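Long-range contact in TonB-dependent siderophore receptor (PDB 5NEC), which probably takes up iron-siderophore complexes across the outer membrane of Pseudomonas aeruginosa, with energy transmitted through TonB: residues Ser151-Gly163 with Leu176-Arg190. Sequence-based numbering, arbitrary orientation.
Sequences SKQAKAGNFIDGG and LDLNQEFLDGNAAFR
The first hairpin of the TonB-dependent receptor barrel, with the linker leading into it from the plug, forms this contact: Phe159 and Asp161 pair with Asn179 and Asp177 across antiparallel strands 159-163 and 176-182, whose N-to-C directions differ by 178°. Phe159 N to Asn179 O (3.0 Å) is one of four backbone bonds, two per hydrogen-bonded pair. Before the strand, residues 152-157 pass over the side chains of Asp177, Asn179 and Arg190, which point into the barrel. The amide of Asn179 bonds the linker backbone: OD1 takes Lys155 N on an in-plane lone pair (3.1 Å), while ND2 gives to Lys155 O (3.0 Å) and more weakly to Gly157 O. These bonds probably hold the amide's rotation; Asn179 CB sits over a face of the Phe159 ring, 3.6 Å from its centroid. Arg190, extended from CG to NE, grips Asp177 side-on in a salt bridge, Arg190 NE to Asp177 OD1 and NH2 to OD2, each 2.8 Å on a syn lone pair. Its guanidinium lies between Lys152 CB over one face and Phe159 CZ over the other, the ring at 86° to it. Lys152 NZ, also bonded to Phe122 O of the plug, meets Asp177 OD2 from above the carboxylate plane at 3.3 Å, so two cations probably stabilise its negative charge. Arg190 NH1 hydrogen-bonds Gln153 O at 2.8 Å, in the guanidinium plane but above the carbonyl plane.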
loop_
_atom_site.group_PDB
_atom_site.type_symbol
_atom_site.label_atom_id
_atom_site.label_comp_id
_atom_site.label_asym_id
_atom_site.label_seq_id
_atom_site.Cartn_x
_atom_site.Cartn_y
_atom_site.Cartn_z
ATOM N N SER A 151 5.264 10.584 -6.749
ATOM C CA SER A 151 6.337 10.196 -7.682
ATOM C C SER A 151 7.506 11.149 -7.658
ATOM O O SER A 151 7.320 12.357 -7.539
ATOM C CB SER A 151 5.852 10.217 -9.127
ATOM O OG SER A 151 4.881 9.239 -9.356
ATOM N N LYS A 152 8.705 10.611 -7.830
ATOM C CA LYS A 152 9.871 11.422 -8.177
ATOM C C LYS A 152 9.635 12.037 -9.561
ATOM O O LYS A 152 9.291 11.316 -10.487
ATOM C CB LYS A 152 11.119 10.556 -8.216
ATOM C CG LYS A 152 11.574 10.096 -6.853
ATOM C CD LYS A 152 12.701 9.100 -7.028
ATOM C CE LYS A 152 13.117 8.488 -5.713
ATOM N NZ LYS A 152 14.334 7.676 -5.981
ATOM N N GLN A 153 9.772 13.362 -9.667
ATOM C CA GLN A 153 9.643 14.106 -10.929
ATOM C C GLN A 153 10.966 14.798 -11.239
ATOM O O GLN A 153 11.744 15.113 -10.330
ATOM C CB GLN A 153 8.546 15.192 -10.844
ATOM C CG GLN A 153 7.115 14.692 -10.698
ATOM C CD GLN A 153 6.601 13.911 -11.912
ATOM O OE1 GLN A 153 6.979 14.177 -13.056
ATOM N NE2 GLN A 153 5.740 12.939 -11.660
ATOM N N ALA A 154 11.201 15.041 -12.528
ATOM C CA ALA A 154 12.317 15.885 -12.956
ATOM C C ALA A 154 12.076 17.280 -12.424
ATOM O O ALA A 154 10.935 17.753 -12.409
ATOM C CB ALA A 154 12.450 15.902 -14.469
ATOM N N LYS A 155 13.149 17.898 -11.950
ATOM C CA LYS A 155 13.073 19.165 -11.228
ATOM C C LYS A 155 14.390 19.923 -11.383
ATOM O O LYS A 155 15.312 19.434 -12.064
ATOM C CB LYS A 155 12.775 18.895 -9.760
ATOM C CG LYS A 155 13.838 18.066 -9.052
ATOM C CD LYS A 155 13.408 17.676 -7.644
ATOM C CE LYS A 155 14.528 16.938 -6.921
ATOM N NZ LYS A 155 14.225 16.745 -5.478
ATOM N N ALA A 156 14.485 21.105 -10.771
ATOM C CA ALA A 156 15.740 21.871 -10.786
ATOM C C ALA A 156 16.822 21.147 -9.990
ATOM O O ALA A 156 16.517 20.439 -9.031
ATOM C CB ALA A 156 15.519 23.264 -10.227
ATOM N N GLY A 157 18.074 21.319 -10.394
ATOM C CA GLY A 157 19.214 20.626 -9.778
ATOM C C GLY A 157 19.884 19.681 -10.761
ATOM O O GLY A 157 19.276 19.271 -11.753
ATOM N N ASN A 158 21.151 19.376 -10.513
ATOM C CA ASN A 158 21.860 18.349 -11.259
ATOM C C ASN A 158 22.402 17.346 -10.243
ATOM O O ASN A 158 23.182 17.725 -9.356
ATOM C CB ASN A 158 22.987 18.945 -12.093
ATOM C CG ASN A 158 22.475 19.768 -13.252
ATOM O OD1 ASN A 158 22.073 19.231 -14.279
ATOM N ND2 ASN A 158 22.482 21.083 -13.095
ATOM N N PHE A 159 21.957 16.090 -10.348
ATOM C CA PHE A 159 22.480 15.024 -9.508
ATOM C C PHE A 159 22.459 13.668 -10.194
ATOM O O PHE A 159 21.716 13.441 -11.134
ATOM C CB PHE A 159 21.764 14.970 -8.137
ATOM C CG PHE A 159 20.270 14.717 -8.204
ATOM C CD1 PHE A 159 19.768 13.418 -8.323
ATOM C CD2 PHE A 159 19.364 15.767 -8.100
ATOM C CE1 PHE A 159 18.394 13.182 -8.368
ATOM C CE2 PHE A 159 17.996 15.536 -8.148
ATOM C CZ PHE A 159 17.507 14.241 -8.287
ATOM N N ILE A 160 23.319 12.785 -9.716
ATOM C CA ILE A 160 23.369 11.399 -10.145
ATOM C C ILE A 160 23.456 10.626 -8.845
ATOM O O ILE A 160 24.415 10.809 -8.099
ATOM C CB ILE A 160 24.593 11.104 -11.044
ATOM C CG1 ILE A 160 24.730 12.174 -12.141
ATOM C CG2 ILE A 160 24.467 9.720 -11.669
ATOM C CD1 ILE A 160 25.868 11.943 -13.131
ATOM N N ASP A 161 22.427 9.831 -8.546
ATOM C CA ASP A 161 22.416 8.938 -7.370
ATOM C C ASP A 161 22.328 7.498 -7.823
ATOM O O ASP A 161 21.845 7.202 -8.904
ATOM C CB ASP A 161 21.244 9.228 -6.425
ATOM C CG ASP A 161 21.283 10.632 -5.846
ATOM O OD1 ASP A 161 22.192 11.429 -6.208
ATOM O OD2 ASP A 161 20.398 10.930 -5.005
ATOM N N GLY A 162 22.798 6.600 -6.984
ATOM C CA GLY A 162 22.794 5.208 -7.347
ATOM C C GLY A 162 23.143 4.368 -6.160
ATOM O O GLY A 162 23.791 4.851 -5.232
ATOM N N GLY A 163 22.683 3.116 -6.184
ATOM C CA GLY A 163 22.955 2.189 -5.102
ATOM C C GLY A 163 22.923 0.741 -5.526
ATOM O O GLY A 163 22.264 0.377 -6.500
ATOM N N LEU A 176 19.402 3.564 -9.955
ATOM C CA LEU A 176 20.057 4.717 -10.530
ATOM C C LEU A 176 19.003 5.809 -10.608
ATOM O O LEU A 176 17.887 5.535 -11.007
ATOM C CB LEU A 176 20.626 4.356 -11.903
ATOM C CG LEU A 176 21.699 5.295 -12.491
ATOM C CD1 LEU A 176 22.677 4.556 -13.398
ATOM C CD2 LEU A 176 21.066 6.467 -13.231
ATOM N N ASP A 177 19.351 7.019 -10.177
ATOM C CA ASP A 177 18.425 8.171 -10.124
ATOM C C ASP A 177 19.208 9.410 -10.597
ATOM O O ASP A 177 19.917 10.056 -9.822
ATOM C CB ASP A 177 17.847 8.345 -8.703
ATOM C CG ASP A 177 16.757 9.435 -8.603
ATOM O OD1 ASP A 177 16.269 9.966 -9.631
ATOM O OD2 ASP A 177 16.364 9.773 -7.457
ATOM N N LEU A 178 19.074 9.696 -11.891
ATOM C CA LEU A 178 19.796 10.758 -12.592
ATOM C C LEU A 178 18.850 11.896 -12.943
ATOM O O LEU A 178 17.820 11.631 -13.533
ATOM C CB LEU A 178 20.381 10.169 -13.872
ATOM C CG LEU A 178 21.068 11.140 -14.824
ATOM C CD1 LEU A 178 22.329 10.513 -15.372
ATOM C CD2 LEU A 178 20.148 11.592 -15.957
ATOM N N ASN A 179 19.213 13.140 -12.606
ATOM C CA ASN A 179 18.407 14.343 -12.898
ATOM C C ASN A 179 19.307 15.466 -13.457
ATOM O O ASN A 179 20.192 15.951 -12.762
ATOM C CB ASN A 179 17.658 14.803 -11.634
ATOM C CG ASN A 179 16.710 15.979 -11.896
ATOM O OD1 ASN A 179 15.488 15.810 -12.010
ATOM N ND2 ASN A 179 17.275 17.188 -11.984
ATOM N N GLN A 180 19.057 15.883 -14.701
ATOM C CA GLN A 180 19.907 16.839 -15.432
ATOM C C GLN A 180 19.098 18.001 -16.001
ATOM O O GLN A 180 18.130 17.783 -16.720
ATOM C CB GLN A 180 20.589 16.123 -16.597
ATOM C CG GLN A 180 21.892 16.739 -17.090
ATOM C CD GLN A 180 23.114 15.896 -16.745
ATOM O OE1 GLN A 180 23.119 14.667 -16.902
ATOM N NE2 GLN A 180 24.163 16.556 -16.284
ATOM N N GLU A 181 19.503 19.236 -15.696
ATOM C CA GLU A 181 18.920 20.415 -16.363
ATOM C C GLU A 181 19.355 20.502 -17.829
ATOM O O GLU A 181 20.427 20.024 -18.200
ATOM C CB GLU A 181 19.292 21.700 -15.639
ATOM C CG GLU A 181 18.649 21.841 -14.269
ATOM C CD GLU A 181 18.932 23.190 -13.599
ATOM O OE1 GLU A 181 19.692 24.010 -14.157
ATOM O OE2 GLU A 181 18.393 23.429 -12.485
ATOM N N PHE A 182 18.486 21.072 -18.654
ATOM C CA PHE A 182 18.814 21.437 -20.037
ATOM C C PHE A 182 17.942 22.640 -20.467
ATOM O O PHE A 182 17.186 23.176 -19.642
ATOM C CB PHE A 182 18.713 20.221 -20.978
ATOM C CG PHE A 182 17.300 19.721 -21.214
ATOM C CD1 PHE A 182 16.606 19.019 -20.233
ATOM C CD2 PHE A 182 16.668 19.931 -22.439
ATOM C CE1 PHE A 182 15.313 18.565 -20.469
ATOM C CE2 PHE A 182 15.376 19.481 -22.669
ATOM C CZ PHE A 182 14.704 18.795 -21.685
ATOM N N LEU A 183 18.069 23.082 -21.724
ATOM C CA LEU A 183 17.529 24.385 -22.180
ATOM C C LEU A 183 17.891 25.516 -21.207
ATOM O O LEU A 183 17.029 26.313 -20.817
ATOM C CB LEU A 183 16.004 24.331 -22.372
ATOM C CG LEU A 183 15.468 23.240 -23.299
ATOM C CD1 LEU A 183 13.952 23.233 -23.270
ATOM C CD2 LEU A 183 15.980 23.377 -24.733
ATOM N N ASP A 184 19.168 25.556 -20.808
ATOM C CA ASP A 184 19.703 26.563 -19.872
ATOM C C ASP A 184 18.908 26.687 -18.574
ATOM O O ASP A 184 18.588 27.786 -18.139
ATOM C CB ASP A 184 19.796 27.932 -20.561
ATOM C CG ASP A 184 20.683 27.908 -21.793
ATOM O OD1 ASP A 184 21.862 27.505 -21.657
ATOM O OD2 ASP A 184 20.203 28.294 -22.888
ATOM N N GLY A 185 18.568 25.556 -17.964
ATOM C CA GLY A 185 17.837 25.554 -16.690
ATOM C C GLY A 185 16.331 25.794 -16.749
ATOM O O GLY A 185 15.682 25.822 -15.703
ATOM N N ASN A 186 15.755 25.957 -17.941
ATOM C CA ASN A 186 14.281 26.024 -18.068
ATOM C C ASN A 186 13.596 24.648 -18.073
ATOM O O ASN A 186 12.388 24.582 -17.867
ATOM C CB ASN A 186 13.873 26.790 -19.317
ATOM C CG ASN A 186 14.366 28.206 -19.294
ATOM O OD1 ASN A 186 15.043 28.637 -20.220
ATOM N ND2 ASN A 186 14.073 28.929 -18.214
ATOM N N ALA A 187 14.358 23.582 -18.309
ATOM C CA ALA A 187 13.820 22.233 -18.343
ATOM C C ALA A 187 14.750 21.237 -17.652
ATOM O O ALA A 187 15.904 21.547 -17.359
ATOM C CB ALA A 187 13.570 21.807 -19.785
ATOM N N ALA A 188 14.231 20.041 -17.391
ATOM C CA ALA A 188 15.016 18.981 -16.748
ATOM C C ALA A 188 14.534 17.601 -17.175
ATOM O O ALA A 188 13.368 17.417 -17.490
ATOM C CB ALA A 188 14.968 19.123 -15.235
ATOM N N PHE A 189 15.464 16.659 -17.222
ATOM C CA PHE A 189 15.215 15.274 -17.559
ATOM C C PHE A 189 15.609 14.464 -16.333
ATOM O O PHE A 189 16.647 14.731 -15.718
ATOM C CB PHE A 189 16.078 14.873 -18.755
ATOM C CG PHE A 189 16.091 13.396 -19.040
ATOM C CD1 PHE A 189 14.940 12.743 -19.501
ATOM C CD2 PHE A 189 17.264 12.642 -18.869
ATOM C CE1 PHE A 189 14.955 11.367 -19.779
ATOM C CE2 PHE A 189 17.283 11.265 -19.154
ATOM C CZ PHE A 189 16.128 10.632 -19.612
ATOM N N ARG A 190 14.786 13.484 -15.975
ATOM C CA ARG A 190 15.102 12.574 -14.880
ATOM C C ARG A 190 14.866 11.141 -15.308
ATOM O O ARG A 190 13.873 10.851 -15.976
ATOM C CB ARG A 190 14.268 12.912 -13.651
ATOM C CG ARG A 190 14.664 12.149 -12.402
ATOM C CD ARG A 190 13.994 12.748 -11.179
ATOM N NE ARG A 190 14.510 12.180 -9.936
ATOM C CZ ARG A 190 14.159 12.585 -8.718
ATOM N NH1 ARG A 190 13.276 13.574 -8.548
ATOM N NH2 ARG A 190 14.689 11.991 -7.655
#